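Local coordinates for alpha-l-arabinofuranosidase domain protein (Thermotoga maritima, PDB 4ATW), which probably releases terminal alpha-L-arabinofuranosyl residues from arabinose-containing polysaccharides and oligosaccharides, as a thermostable glycoside hydrolase, at residues Y297-L309 against L343-N355. Sequence-based numbering, arbitrary orientation.
Sequences YDLKDGIFACGVL and LTPVYKAFELIVN
Gly302 packs on Pro345 where two roughly parallel helices of the (beta/alpha)8-barrel domain come close, a worked example consistent with small residues allowing close approach. Helix 299-309 follows the seventh barrel strand, 276-284, and helix 345-355 comes after the eighth, 321-322, with two short strands between; the helix axes cross at -34° and approach to 7.6 Å. A CB on Gly302 would probably come too close to Pro345 CB, and Pro345 CG lies 3.4 Å from Leu299 N. One turn on, Ala305 CB meets Ala349 CB at 3.9 Å, while Cys306 SG, disulfide-bonded to Cys476, rests against the Ala349 methyl.

Larger apolar side chains continue the packing toward either end. Val346 CG2, turned beside its backbone N, sits 3.5 Å from Tyr297 CG, at the root of a ring whose hydroxyl bonds to Val284 O. Leu309 spreads its branches: CD1 stands over the centre of the Phe350 ring in a CH-pi contact, 9° off the normal, and reaches Ile353 CG1, whereas CD2 lies over the CZ rim. An alanine at Leu309 would remove both methyls and is likely to leave that Phe350 face without its cover and a gap beside Ile353.

At the start of helix 299-309, Lys300 bridges to Asp301 OD1 and, weakly, to Asp298 OD1; Arg287 pairs with both carboxylates. A capping box joins these aspartates: Asp301 N donates weakly to Asp298 OD1, and Asp298 N to Asp301 OD2 at 3.1 Å, nearly straight at 171°.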
loop_
_atom_site.group_PDB
_atom_site.type_symbol
_atom_site.label_atom_id
_atom_site.label_comp_id
_atom_site.label_asym_id
_atom_site.label_seq_id
_atom_site.Cartn_x
_atom_site.Cartn_y
_atom_site.Cartn_z
ATOM N N TYR A 297 14.419 7.967 0.022
ATOM C CA TYR A 297 14.482 6.644 0.630
ATOM C C TYR A 297 15.788 5.925 0.362
ATOM O O TYR A 297 16.311 5.975 -0.752
ATOM C CB TYR A 297 13.293 5.789 0.141
ATOM C CG TYR A 297 11.928 6.347 0.532
ATOM C CD1 TYR A 297 11.510 6.335 1.861
ATOM C CD2 TYR A 297 11.081 6.913 -0.411
ATOM C CE1 TYR A 297 10.278 6.871 2.242
ATOM C CE2 TYR A 297 9.860 7.454 -0.040
ATOM C CZ TYR A 297 9.459 7.427 1.287
ATOM O OH TYR A 297 8.223 7.923 1.648
ATOM N N ASP A 298 16.316 5.274 1.395
ATOM C CA ASP A 298 17.542 4.509 1.265
ATOM C C ASP A 298 17.277 3.039 1.630
ATOM O O ASP A 298 16.164 2.690 2.046
ATOM C CB ASP A 298 18.644 5.108 2.138
ATOM C CG ASP A 298 18.255 5.210 3.588
ATOM O OD1 ASP A 298 17.753 4.215 4.137
ATOM O OD2 ASP A 298 18.468 6.282 4.186
ATOM N N LEU A 299 18.287 2.181 1.467
ATOM C CA LEU A 299 18.156 0.743 1.752
ATOM C C LEU A 299 17.521 0.416 3.106
ATOM O O LEU A 299 16.752 -0.537 3.217
ATOM C CB LEU A 299 19.520 0.055 1.661
ATOM C CG LEU A 299 19.495 -1.452 1.921
ATOM C CD1 LEU A 299 18.715 -2.180 0.861
ATOM C CD2 LEU A 299 20.914 -1.948 1.955
ATOM N N LYS A 300 17.869 1.192 4.130
ATOM C CA LYS A 300 17.312 1.026 5.463
ATOM C C LYS A 300 15.798 0.956 5.321
ATOM O O LYS A 300 15.176 -0.018 5.750
ATOM C CB LYS A 300 17.671 2.230 6.321
ATOM C CG LYS A 300 17.008 2.276 7.681
ATOM C CD LYS A 300 17.395 3.559 8.460
ATOM C CE LYS A 300 16.445 4.753 8.220
ATOM N NZ LYS A 300 16.500 5.388 6.877
ATOM N N ASP A 301 15.219 1.989 4.696
ATOM C CA ASP A 301 13.786 2.086 4.500
ATOM C C ASP A 301 13.253 0.957 3.662
ATOM O O ASP A 301 12.162 0.445 3.922
ATOM C CB ASP A 301 13.453 3.409 3.853
ATOM C CG ASP A 301 14.044 4.576 4.605
ATOM O OD1 ASP A 301 13.902 4.624 5.850
ATOM O OD2 ASP A 301 14.653 5.453 3.955
ATOM N N GLY A 302 14.017 0.562 2.652
ATOM C CA GLY A 302 13.578 -0.534 1.797
ATOM C C GLY A 302 13.419 -1.850 2.553
ATOM O O GLY A 302 12.541 -2.673 2.244
ATOM N N ILE A 303 14.288 -2.061 3.536
ATOM C CA ILE A 303 14.226 -3.267 4.353
ATOM C C ILE A 303 12.933 -3.220 5.167
ATOM O O ILE A 303 12.238 -4.225 5.281
ATOM C CB ILE A 303 15.454 -3.370 5.295
ATOM C CG1 ILE A 303 16.706 -3.674 4.462
ATOM C CG2 ILE A 303 15.207 -4.397 6.393
ATOM C CD1 ILE A 303 16.617 -4.919 3.609
ATOM N N PHE A 304 12.608 -2.048 5.717
ATOM C CA PHE A 304 11.384 -1.893 6.487
ATOM C C PHE A 304 10.206 -2.287 5.616
ATOM O O PHE A 304 9.309 -3.014 6.038
ATOM C CB PHE A 304 11.211 -0.447 6.941
ATOM C CG PHE A 304 9.814 -0.133 7.379
ATOM C CD1 PHE A 304 9.394 -0.416 8.687
ATOM C CD2 PHE A 304 8.889 0.346 6.464
ATOM C CE1 PHE A 304 8.074 -0.233 9.068
ATOM C CE2 PHE A 304 7.573 0.528 6.837
ATOM C CZ PHE A 304 7.162 0.234 8.145
ATOM N N ALA A 305 10.226 -1.780 4.394
ATOM C CA ALA A 305 9.181 -2.046 3.435
ATOM C C ALA A 305 9.121 -3.535 3.183
ATOM O O ALA A 305 8.047 -4.141 3.076
ATOM C CB ALA A 305 9.486 -1.297 2.143
ATOM N N CYS A 306 10.301 -4.122 3.096
ATOM C CA CYS A 306 10.400 -5.537 2.836
ATOM C C CYS A 306 9.703 -6.297 3.972
ATOM O O CYS A 306 8.873 -7.191 3.747
ATOM C CB CYS A 306 11.878 -5.904 2.721
ATOM S SG CYS A 306 12.291 -6.680 1.136
ATOM N N GLY A 307 10.034 -5.902 5.192
ATOM C CA GLY A 307 9.464 -6.537 6.361
ATOM C C GLY A 307 7.959 -6.403 6.456
ATOM O O GLY A 307 7.236 -7.365 6.795
ATOM N N VAL A 308 7.475 -5.199 6.178
ATOM C CA VAL A 308 6.047 -4.970 6.205
ATOM C C VAL A 308 5.346 -5.978 5.276
ATOM O O VAL A 308 4.393 -6.650 5.674
ATOM C CB VAL A 308 5.717 -3.520 5.773
ATOM C CG1 VAL A 308 4.209 -3.329 5.674
ATOM C CG2 VAL A 308 6.283 -2.547 6.797
ATOM N N LEU A 309 5.836 -6.097 4.046
ATOM C CA LEU A 309 5.231 -7.030 3.087
ATOM C C LEU A 309 5.231 -8.461 3.611
ATOM O O LEU A 309 4.270 -9.207 3.406
ATOM C CB LEU A 309 5.951 -6.971 1.722
ATOM C CG LEU A 309 5.746 -5.703 0.894
ATOM C CD1 LEU A 309 6.632 -5.768 -0.328
ATOM C CD2 LEU A 309 4.293 -5.539 0.521
ATOM N N LEU A 343 14.506 4.226 -9.289
ATOM C CA LEU A 343 13.751 3.386 -8.379
ATOM C C LEU A 343 14.421 3.369 -7.009
ATOM O O LEU A 343 15.594 3.024 -6.894
ATOM C CB LEU A 343 13.664 1.975 -8.961
ATOM C CG LEU A 343 13.406 2.014 -10.478
ATOM C CD1 LEU A 343 13.067 0.656 -11.018
ATOM C CD2 LEU A 343 12.250 2.916 -10.754
ATOM N N THR A 344 13.684 3.777 -5.972
ATOM C CA THR A 344 14.197 3.797 -4.601
ATOM C C THR A 344 14.050 2.429 -3.991
ATOM O O THR A 344 13.222 1.627 -4.432
ATOM C CB THR A 344 13.430 4.743 -3.721
ATOM O OG1 THR A 344 12.036 4.443 -3.817
ATOM C CG2 THR A 344 13.713 6.178 -4.123
ATOM N N PRO A 345 14.863 2.139 -2.963
ATOM C CA PRO A 345 14.843 0.844 -2.265
ATOM C C PRO A 345 13.433 0.358 -1.911
ATOM O O PRO A 345 13.161 -0.839 -1.879
ATOM C CB PRO A 345 15.709 1.113 -1.037
ATOM C CG PRO A 345 16.746 2.079 -1.598
ATOM C CD PRO A 345 15.911 3.027 -2.411
ATOM N N VAL A 346 12.528 1.304 -1.665
ATOM C CA VAL A 346 11.147 0.971 -1.341
ATOM C C VAL A 346 10.515 0.329 -2.569
ATOM O O VAL A 346 9.811 -0.677 -2.467
ATOM C CB VAL A 346 10.362 2.225 -0.959
ATOM C CG1 VAL A 346 8.957 1.839 -0.562
ATOM C CG2 VAL A 346 11.060 2.946 0.192
ATOM N N TYR A 347 10.776 0.908 -3.739
ATOM C CA TYR A 347 10.232 0.339 -4.970
ATOM C C TYR A 347 10.775 -1.072 -5.139
ATOM O O TYR A 347 10.030 -1.999 -5.425
ATOM C CB TYR A 347 10.583 1.205 -6.190
ATOM C CG TYR A 347 10.268 0.539 -7.524
ATOM C CD1 TYR A 347 11.095 -0.470 -8.036
ATOM C CD2 TYR A 347 9.122 0.853 -8.236
ATOM C CE1 TYR A 347 10.773 -1.147 -9.203
ATOM C CE2 TYR A 347 8.798 0.178 -9.404
ATOM C CZ TYR A 347 9.628 -0.819 -9.868
ATOM O OH TYR A 347 9.307 -1.530 -10.984
ATOM N N LYS A 348 12.078 -1.226 -4.939
ATOM C CA LYS A 348 12.715 -2.517 -5.082
ATOM C C LYS A 348 12.042 -3.581 -4.235
ATOM O O LYS A 348 11.741 -4.676 -4.737
ATOM C CB LYS A 348 14.195 -2.407 -4.731
ATOM C CG LYS A 348 14.992 -1.625 -5.770
ATOM C CD LYS A 348 14.877 -2.250 -7.179
ATOM C CE LYS A 348 15.615 -1.451 -8.275
ATOM N NZ LYS A 348 15.432 -2.071 -9.621
ATOM N N ALA A 349 11.778 -3.259 -2.966
ATOM C CA ALA A 349 11.145 -4.221 -2.063
ATOM C C ALA A 349 9.913 -4.827 -2.718
ATOM O O ALA A 349 9.657 -6.038 -2.626
ATOM C CB ALA A 349 10.779 -3.565 -0.756
ATOM N N PHE A 350 9.140 -3.992 -3.388
ATOM C CA PHE A 350 7.975 -4.532 -4.051
ATOM C C PHE A 350 8.381 -5.365 -5.262
ATOM O O PHE A 350 7.832 -6.445 -5.482
ATOM C CB PHE A 350 7.036 -3.426 -4.490
ATOM C CG PHE A 350 6.128 -2.954 -3.413
ATOM C CD1 PHE A 350 6.601 -2.166 -2.380
ATOM C CD2 PHE A 350 4.783 -3.283 -3.443
ATOM C CE1 PHE A 350 5.735 -1.714 -1.396
ATOM C CE2 PHE A 350 3.911 -2.825 -2.454
ATOM C CZ PHE A 350 4.385 -2.045 -1.437
ATOM N N GLU A 351 9.350 -4.875 -6.036
ATOM C CA GLU A 351 9.792 -5.606 -7.226
ATOM C C GLU A 351 10.110 -7.040 -6.826
ATOM O O GLU A 351 9.720 -8.014 -7.506
ATOM C CB GLU A 351 11.040 -4.964 -7.844
ATOM C CG GLU A 351 11.133 -5.201 -9.336
ATOM C CD GLU A 351 12.458 -4.751 -9.941
ATOM O OE1 GLU A 351 13.044 -3.750 -9.464
ATOM O OE2 GLU A 351 12.902 -5.401 -10.914
ATOM N N LEU A 352 10.796 -7.158 -5.689
ATOM C CA LEU A 352 11.195 -8.458 -5.191
ATOM C C LEU A 352 10.044 -9.316 -4.719
ATOM O O LEU A 352 9.846 -10.425 -5.217
ATOM C CB LEU A 352 12.187 -8.297 -4.058
ATOM C CG LEU A 352 12.596 -9.589 -3.367
ATOM C CD1 LEU A 352 13.215 -10.528 -4.353
ATOM C CD2 LEU A 352 13.562 -9.234 -2.254
ATOM N N ILE A 353 9.255 -8.813 -3.775
ATOM C CA ILE A 353 8.171 -9.644 -3.259
ATOM C C ILE A 353 6.996 -9.884 -4.169
ATOM O O ILE A 353 6.413 -10.951 -4.123
ATOM C CB ILE A 353 7.612 -9.132 -1.916
ATOM C CG1 ILE A 353 8.746 -8.816 -0.947
ATOM C CG2 ILE A 353 6.746 -10.229 -1.293
ATOM C CD1 ILE A 353 9.550 -10.045 -0.514
ATOM N N VAL A 354 6.630 -8.919 -4.996
ATOM C CA VAL A 354 5.474 -9.157 -5.852
ATOM C C VAL A 354 5.751 -10.175 -6.964
ATOM O O VAL A 354 4.872 -10.932 -7.367
ATOM C CB VAL A 354 4.932 -7.844 -6.491
ATOM C CG1 VAL A 354 4.499 -6.886 -5.412
ATOM C CG2 VAL A 354 5.978 -7.216 -7.397
ATOM N N ASN A 355 6.980 -10.214 -7.449
ATOM C CA ASN A 355 7.287 -11.148 -8.506
ATOM C C ASN A 355 7.778 -12.511 -8.001
ATOM O O ASN A 355 7.966 -13.445 -8.792
ATOM C CB ASN A 355 8.307 -10.517 -9.432
ATOM C CG ASN A 355 7.733 -9.366 -10.216
ATOM O OD1 ASN A 355 6.928 -9.557 -11.124
ATOM N ND2 ASN A 355 8.141 -8.151 -9.861
#